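Local coordinates for protein peptidoglycan glycosyltransferase (Eggerthella lenta, PDB 4MNR) that belongs to the penicillin-binding proteins, pairing a dimerisation-type region with a transpeptidase domain of the beta-lactamase-like fold, at residues R375-G387 against P393-E405. Residues are numbered along the deposited sequence; the frame is centred on the assembly and turned at random.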
loop_
_atom_site.group_PDB
_atom_site.type_symbol
_atom_site.label_atom_id
_atom_site.label_comp_id
_atom_site.label_asym_id
_atom_site.label_seq_id
_atom_site.Cartn_x
_atom_site.Cartn_y
_atom_site.Cartn_z
ATOM N N ARG A 375 -13.711 -1.734 11.454
ATOM C CA ARG A 375 -12.749 -2.702 11.971
ATOM C C ARG A 375 -13.461 -3.981 12.427
ATOM O O ARG A 375 -12.978 -5.087 12.195
ATOM C CB ARG A 375 -11.923 -2.081 13.106
ATOM C CG ARG A 375 -10.571 -2.735 13.329
ATOM C CD ARG A 375 -9.624 -1.801 14.089
ATOM N NE ARG A 375 -10.142 -1.475 15.414
ATOM C CZ ARG A 375 -10.605 -0.280 15.771
ATOM N NH1 ARG A 375 -11.068 -0.094 16.999
ATOM N NH2 ARG A 375 -10.606 0.729 14.902
ATOM N N ASP A 376 -14.626 -3.828 13.045
ATOM C CA ASP A 376 -15.413 -4.982 13.482
ATOM C C ASP A 376 -15.887 -5.843 12.293
ATOM O O ASP A 376 -15.914 -7.080 12.374
ATOM C CB ASP A 376 -16.607 -4.532 14.323
ATOM C CG ASP A 376 -16.202 -4.055 15.722
ATOM O OD1 ASP A 376 -15.056 -4.321 16.155
ATOM O OD2 ASP A 376 -17.044 -3.413 16.392
ATOM N N VAL A 377 -16.273 -5.194 11.202
ATOM C CA VAL A 377 -16.665 -5.938 10.000
ATOM C C VAL A 377 -15.457 -6.664 9.401
ATOM O O VAL A 377 -15.564 -7.811 8.963
ATOM C CB VAL A 377 -17.291 -5.007 8.939
ATOM C CG1 VAL A 377 -17.562 -5.773 7.639
ATOM C CG2 VAL A 377 -18.572 -4.406 9.470
ATOM N N LEU A 378 -14.300 -6.002 9.406
ATOM C CA LEU A 378 -13.083 -6.611 8.863
ATOM C C LEU A 378 -12.552 -7.772 9.715
ATOM O O LEU A 378 -11.874 -8.678 9.210
ATOM C CB LEU A 378 -11.994 -5.558 8.649
ATOM C CG LEU A 378 -12.372 -4.443 7.671
ATOM C CD1 LEU A 378 -11.183 -3.530 7.416
ATOM C CD2 LEU A 378 -12.907 -5.006 6.354
ATOM N N LEU A 379 -12.860 -7.762 11.010
ATOM C CA LEU A 379 -12.541 -8.914 11.839
ATOM C C LEU A 379 -13.353 -10.089 11.318
ATOM O O LEU A 379 -12.867 -11.217 11.243
ATOM C CB LEU A 379 -12.859 -8.625 13.312
ATOM C CG LEU A 379 -12.569 -9.743 14.310
ATOM C CD1 LEU A 379 -11.139 -10.255 14.168
ATOM C CD2 LEU A 379 -12.813 -9.229 15.724
ATOM N N GLY A 380 -14.595 -9.807 10.925
ATOM C CA GLY A 380 -15.467 -10.818 10.362
ATOM C C GLY A 380 -14.962 -11.415 9.062
ATOM O O GLY A 380 -15.198 -12.590 8.779
ATOM N N VAL A 381 -14.283 -10.599 8.252
ATOM C CA VAL A 381 -13.718 -11.081 7.004
ATOM C C VAL A 381 -12.737 -12.208 7.285
ATOM O O VAL A 381 -12.734 -13.240 6.604
ATOM C CB VAL A 381 -12.989 -9.946 6.253
ATOM C CG1 VAL A 381 -12.190 -10.511 5.086
ATOM C CG2 VAL A 381 -14.005 -8.910 5.767
ATOM N N VAL A 382 -11.930 -12.020 8.323
ATOM C CA VAL A 382 -10.898 -12.990 8.652
ATOM C C VAL A 382 -11.461 -14.189 9.429
ATOM O O VAL A 382 -11.034 -15.333 9.235
ATOM C CB VAL A 382 -9.742 -12.307 9.409
ATOM C CG1 VAL A 382 -8.735 -13.350 9.913
ATOM C CG2 VAL A 382 -9.071 -11.298 8.494
ATOM N N GLN A 383 -12.447 -13.941 10.285
ATOM C CA GLN A 383 -13.051 -15.028 11.053
ATOM C C GLN A 383 -14.008 -15.907 10.250
ATOM O O GLN A 383 -14.040 -17.135 10.440
ATOM C CB GLN A 383 -13.765 -14.468 12.284
ATOM C CG GLN A 383 -12.826 -13.819 13.287
ATOM C CD GLN A 383 -13.547 -13.353 14.537
ATOM O OE1 GLN A 383 -14.737 -13.047 14.502
ATOM N NE2 GLN A 383 -12.829 -13.305 15.654
ATOM N N ASN A 384 -14.776 -15.292 9.352
ATOM C CA ASN A 384 -15.883 -15.983 8.703
ATOM C C ASN A 384 -15.950 -15.841 7.186
ATOM O O ASN A 384 -16.805 -16.449 6.538
ATOM C CB ASN A 384 -17.209 -15.511 9.301
ATOM C CG ASN A 384 -17.293 -15.765 10.795
ATOM O OD1 ASN A 384 -17.015 -16.868 11.261
ATOM N ND2 ASN A 384 -17.662 -14.742 11.553
ATOM N N GLY A 385 -15.062 -15.042 6.617
ATOM C CA GLY A 385 -15.167 -14.721 5.207
ATOM C C GLY A 385 -13.988 -15.150 4.364
ATOM O O GLY A 385 -13.392 -16.205 4.584
ATOM N N THR A 386 -13.660 -14.326 3.376
ATOM C CA THR A 386 -12.635 -14.680 2.400
ATOM C C THR A 386 -11.228 -14.573 2.974
ATOM O O THR A 386 -10.267 -14.991 2.334
ATOM C CB THR A 386 -12.698 -13.730 1.197
ATOM O OG1 THR A 386 -12.578 -12.382 1.661
ATOM C CG2 THR A 386 -14.037 -13.882 0.474
ATOM N N GLY A 387 -11.091 -14.002 4.163
ATOM C CA GLY A 387 -9.761 -13.752 4.699
ATOM C C GLY A 387 -9.225 -14.726 5.740
ATOM O O GLY A 387 -8.298 -14.364 6.476
ATOM N N PRO A 393 -2.740 -17.616 15.231
ATOM C CA PRO A 393 -3.068 -18.197 16.538
ATOM C C PRO A 393 -2.693 -17.270 17.692
ATOM O O PRO A 393 -1.531 -16.880 17.809
ATOM C CB PRO A 393 -2.210 -19.461 16.574
ATOM C CG PRO A 393 -2.051 -19.838 15.139
ATOM C CD PRO A 393 -1.974 -18.549 14.382
ATOM N N GLY A 394 -3.674 -16.898 18.512
ATOM C CA GLY A 394 -3.418 -16.077 19.683
ATOM C C GLY A 394 -3.576 -14.573 19.528
ATOM O O GLY A 394 -3.527 -13.846 20.523
ATOM N N ILE A 395 -3.745 -14.091 18.297
ATOM C CA ILE A 395 -3.921 -12.659 18.057
ATOM C C ILE A 395 -5.039 -12.442 17.044
ATOM O O ILE A 395 -5.037 -13.059 15.987
ATOM C CB ILE A 395 -2.636 -12.014 17.491
ATOM C CG1 ILE A 395 -1.472 -12.163 18.467
ATOM C CG2 ILE A 395 -2.862 -10.539 17.189
ATOM C CD1 ILE A 395 -1.586 -11.280 19.698
ATOM N N ASP A 396 -5.988 -11.567 17.356
ATOM C CA ASP A 396 -7.052 -11.271 16.393
ATOM C C ASP A 396 -6.533 -10.419 15.233
ATOM O O ASP A 396 -5.896 -9.376 15.438
ATOM C CB ASP A 396 -8.228 -10.540 17.058
ATOM C CG ASP A 396 -9.118 -11.465 17.886
ATOM O OD1 ASP A 396 -9.053 -12.704 17.714
ATOM O OD2 ASP A 396 -9.904 -10.941 18.704
ATOM N N VAL A 397 -6.831 -10.858 14.016
ATOM C CA VAL A 397 -6.429 -10.138 12.802
ATOM C C VAL A 397 -7.674 -9.671 12.061
ATOM O O VAL A 397 -8.644 -10.430 11.950
ATOM C CB VAL A 397 -5.613 -11.055 11.862
ATOM C CG1 VAL A 397 -5.331 -10.351 10.545
ATOM C CG2 VAL A 397 -4.320 -11.479 12.529
ATOM N N ALA A 398 -7.658 -8.433 11.571
ATOM C CA ALA A 398 -8.762 -7.921 10.767
ATOM C C ALA A 398 -8.232 -7.421 9.439
ATOM O O ALA A 398 -7.144 -6.839 9.372
ATOM C CB ALA A 398 -9.478 -6.801 11.483
ATOM N N GLY A 399 -8.986 -7.618 8.372
ATOM C CA GLY A 399 -8.510 -7.112 7.099
ATOM C C GLY A 399 -9.504 -7.309 5.989
ATOM O O GLY A 399 -10.599 -7.816 6.209
ATOM N N LYS A 400 -9.113 -6.904 4.788
ATOM C CA LYS A 400 -9.952 -7.061 3.611
ATOM C C LYS A 400 -9.120 -7.688 2.511
ATOM O O LYS A 400 -8.030 -7.213 2.207
ATOM C CB LYS A 400 -10.489 -5.702 3.141
ATOM C CG LYS A 400 -11.408 -5.789 1.937
ATOM C CD LYS A 400 -12.724 -6.493 2.287
ATOM C CE LYS A 400 -13.564 -6.817 1.047
ATOM N NZ LYS A 400 -12.993 -7.917 0.205
ATOM N N THR A 401 -9.634 -8.762 1.929
ATOM C CA THR A 401 -9.001 -9.361 0.760
ATOM C C THR A 401 -9.353 -8.589 -0.495
ATOM O O THR A 401 -10.343 -7.847 -0.559
ATOM C CB THR A 401 -9.467 -10.797 0.544
ATOM O OG1 THR A 401 -10.880 -10.789 0.282
ATOM C CG2 THR A 401 -9.179 -11.639 1.773
ATOM N N GLY A 402 -8.543 -8.782 -1.521
ATOM C CA GLY A 402 -8.809 -8.150 -2.782
ATOM C C GLY A 402 -8.444 -9.026 -3.946
ATOM O O GLY A 402 -7.447 -9.750 -3.935
ATOM N N THR A 403 -9.290 -8.963 -4.962
ATOM C CA THR A 403 -8.966 -9.490 -6.242
ATOM C C THR A 403 -9.169 -8.299 -7.169
ATOM O O THR A 403 -10.162 -7.575 -7.062
ATOM C CB THR A 403 -9.880 -10.679 -6.567
ATOM O OG1 THR A 403 -9.504 -11.785 -5.725
ATOM C CG2 THR A 403 -9.766 -11.077 -8.004
ATOM N N ALA A 404 -8.182 -8.049 -8.015
ATOM C CA ALA A 404 -8.305 -7.036 -9.060
ATOM C C ALA A 404 -8.194 -7.689 -10.435
ATOM O O ALA A 404 -7.210 -8.363 -10.752
ATOM C CB ALA A 404 -7.256 -5.952 -8.881
ATOM N N GLU A 405 -9.228 -7.492 -11.247
ATOM C CA GLU A 405 -9.392 -8.199 -12.507
ATOM C C GLU A 405 -8.336 -7.865 -13.548
ATOM O O GLU A 405 -8.050 -6.701 -13.805
ATOM C CB GLU A 405 -10.781 -7.909 -13.083
ATOM C CG GLU A 405 -11.916 -8.589 -12.320
ATOM C CD GLU A 405 -11.935 -10.101 -12.514
ATOM O OE1 GLU A 405 -11.707 -10.560 -13.658
ATOM O OE2 GLU A 405 -12.175 -10.830 -11.525
HETATM O O HOH W 1 -10.160 -13.770 15.577
HETATM O O HOH W 2 -13.722 -9.979 1.999
#
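Gly399 N donates to Leu378 O (3.2 Å, 159° at the hydrogen), reaching it from well above the carbonyl plane, while Ala398 CA adds a CA-H...O contact to the same oxygen. Leu378 O also takes weak hydrogen bonds from Val381 N and Val382 N within the helix. Around this bond, aliphatic groups of the helix cover the carbonyls of Val397, just before the strand, and Gly399. Val381 sets CB, CG1 and CG2 against Gly399 O, with CB at 3.2 Å; Val382 does likewise over Val397 O, which Leu379 CD1 also touches at 3.3 Å. The CB of Leu379 points away from the strand, but CG anti to the backbone N (chi1 -180°) and chi2 of 52° bring CD1 back to that oxygen. The methyl of Ala398 sits against the helix backbone, CB 3.5 Å from Leu379 N.

Beyond the helix, Thr386 OG1 and Thr401 OG1 share a hydrogen bond of 2.7 Å. Water 2 joins Thr386 OG1 to Lys400 NZ. At the other end, water 1 bridges Gln383 NE2 and Asp396 OD1. Val381 O, taken from opposite faces by Gly385 N and Gly387 N, holds the turn that carries Thr386.

Helix 368-384 crosses edge strand 398-406 of the five-stranded antiparallel sheet, the axes of 375-384 and 398-405 making 71°. Lys400-Thr401-Gly402 matches the KTG motif of this family, which lines the active-site cleft. Thr401 O, Ser240 OG and water 2 grip Lys400 NZ and fix its position, in a network tying Lys400 and Thr401 to the turn after the helix.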